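Local coordinates for CENP-V/GFA domain-containing protein (Rhodobacter sphaeroides 2.4.1, PDB 3FAC) that is of unknown function but belongs to the Gfa family, and so probably binds zinc and may act as a carbon-sulfur lyase, at residues 8-13 against 75-80. Numbering follows the deposited sequence.
Sequences GAVEIE and IYTHHQ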
# COMPACT_ATOMS: atom_id res chain seq x y z
N GLY A 8 5.28 1.44 -13.88
CA GLY A 8 5.04 0.08 -14.32
C GLY A 8 6.21 -0.81 -13.95
O GLY A 8 6.22 -2.00 -14.25
N ALA A 9 7.20 -0.22 -13.29
CA ALA A 9 8.39 -0.94 -12.87
C ALA A 9 8.08 -1.99 -11.80
O ALA A 9 8.69 -3.05 -11.76
CB ALA A 9 9.44 0.04 -12.34
N VAL A 10 7.12 -1.68 -10.94
CA VAL A 10 6.77 -2.59 -9.86
C VAL A 10 5.40 -3.26 -10.03
O VAL A 10 4.42 -2.61 -10.39
CB VAL A 10 6.76 -1.85 -8.50
CG1 VAL A 10 6.76 -2.84 -7.37
CG2 VAL A 10 7.96 -0.92 -8.41
N GLU A 11 5.35 -4.56 -9.78
CA GLU A 11 4.09 -5.30 -9.87
C GLU A 11 3.96 -6.27 -8.71
O GLU A 11 4.84 -7.10 -8.48
CB GLU A 11 3.97 -6.09 -11.18
CG GLU A 11 2.64 -6.84 -11.25
CD GLU A 11 2.42 -7.57 -12.56
OE1 GLU A 11 2.57 -6.94 -13.63
OE2 GLU A 11 2.08 -8.77 -12.52
N ILE A 12 2.86 -6.17 -7.99
CA ILE A 12 2.62 -7.07 -6.87
C ILE A 12 1.45 -7.99 -7.18
O ILE A 12 0.73 -7.80 -8.17
CB ILE A 12 2.31 -6.29 -5.57
CG1 ILE A 12 1.09 -5.40 -5.77
CG2 ILE A 12 3.52 -5.45 -5.18
CD1 ILE A 12 0.62 -4.72 -4.49
N GLU A 13 1.28 -9.01 -6.34
CA GLU A 13 0.20 -9.98 -6.47
C GLU A 13 -0.33 -10.10 -5.05
O GLU A 13 0.28 -10.76 -4.21
CB GLU A 13 0.78 -11.32 -6.94
CG GLU A 13 -0.14 -12.14 -7.84
CD GLU A 13 -1.27 -12.81 -7.09
OE1 GLU A 13 -2.05 -12.10 -6.42
OE2 GLU A 13 -1.38 -14.05 -7.17
N ILE A 75 5.50 6.28 -6.64
CA ILE A 75 4.21 5.76 -6.17
C ILE A 75 4.30 4.75 -5.04
O ILE A 75 4.99 3.74 -5.13
CB ILE A 75 3.42 5.12 -7.33
CG1 ILE A 75 3.11 6.18 -8.40
CG2 ILE A 75 2.14 4.49 -6.80
CD1 ILE A 75 2.34 7.39 -7.88
N TYR A 76 3.58 5.04 -3.96
CA TYR A 76 3.54 4.16 -2.79
C TYR A 76 2.76 2.88 -3.13
O TYR A 76 1.57 2.94 -3.44
CB TYR A 76 2.87 4.91 -1.64
CG TYR A 76 2.05 4.06 -0.69
CD1 TYR A 76 2.65 3.09 0.11
CD2 TYR A 76 0.67 4.27 -0.56
CE1 TYR A 76 1.89 2.35 1.03
CE2 TYR A 76 -0.09 3.54 0.35
CZ TYR A 76 0.53 2.59 1.15
OH TYR A 76 -0.22 1.88 2.07
N THR A 77 3.43 1.74 -3.06
CA THR A 77 2.79 0.46 -3.36
C THR A 77 2.14 -0.17 -2.13
O THR A 77 0.92 -0.34 -2.08
CB THR A 77 3.81 -0.56 -3.93
OG1 THR A 77 4.93 -0.68 -3.04
CG2 THR A 77 4.31 -0.13 -5.30
N HIS A 78 2.96 -0.53 -1.15
CA HIS A 78 2.47 -1.17 0.07
C HIS A 78 3.41 -0.92 1.24
O HIS A 78 4.50 -0.37 1.06
CB HIS A 78 2.35 -2.68 -0.15
CG HIS A 78 3.67 -3.35 -0.38
ND1 HIS A 78 4.46 -3.08 -1.47
CD2 HIS A 78 4.35 -4.26 0.36
CE1 HIS A 78 5.57 -3.79 -1.40
NE2 HIS A 78 5.53 -4.52 -0.30
N HIS A 79 3.00 -1.33 2.43
CA HIS A 79 3.81 -1.17 3.63
C HIS A 79 3.43 -2.19 4.70
O HIS A 79 2.30 -2.69 4.72
CB HIS A 79 3.67 0.24 4.21
CG HIS A 79 2.33 0.50 4.82
ND1 HIS A 79 1.20 0.77 4.06
CD2 HIS A 79 1.93 0.54 6.11
CE1 HIS A 79 0.17 0.96 4.87
NE2 HIS A 79 0.59 0.83 6.11
N GLN A 80 4.36 -2.48 5.59
CA GLN A 80 4.11 -3.42 6.68
C GLN A 80 3.69 -2.62 7.90
O GLN A 80 4.54 -2.05 8.60
CB GLN A 80 5.37 -4.23 6.98
CG GLN A 80 5.19 -5.24 8.11
CD GLN A 80 6.46 -6.02 8.40
OE1 GLN A 80 6.97 -6.73 7.54
NE2 GLN A 80 6.97 -5.88 9.62
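Val10 lays its CG1 methyl against the CG2 methyl of Thr77, 4.2 Å from one carbon to the other, the two side chains crossing at about a right angle. In Val10 this branch stands opposite the backbone N (chi1 -165°), reaching across to the second strand. Thr77 divides its labour: CG2 faces the valine, while OG1, flanked by both main-chain neighbours of CA (chi1 54°), turns to His78 and shares a 2.9 Å hydrogen bond with its ND1. That bond should restrict rotation of the imidazole. Ile12, two residues on from Val10, brings CG2 obliquely to the same ring, 4.5 Å from ND1, a looser touch. Beyond the pair, Trp68 stacks on His78, Tyr88 meets it edge-to-face, and Leu55 touches Val10, Thr77 and His78 alike. The example illustrates sheet-on-sheet packing: Val10, just ahead of strand 11-14, and Ile12, within it, pack against strand 76-80, joining a three-stranded antiparallel sheet to a five-stranded one with no hydrogen bond between the segments, in keeping with the beta-tent fold of this family. Chemically, cohesion here comes from dispersion and burial of methyl groups, while Thr77 OG1 and His78 ND1 are paired with each other within segment 75-80.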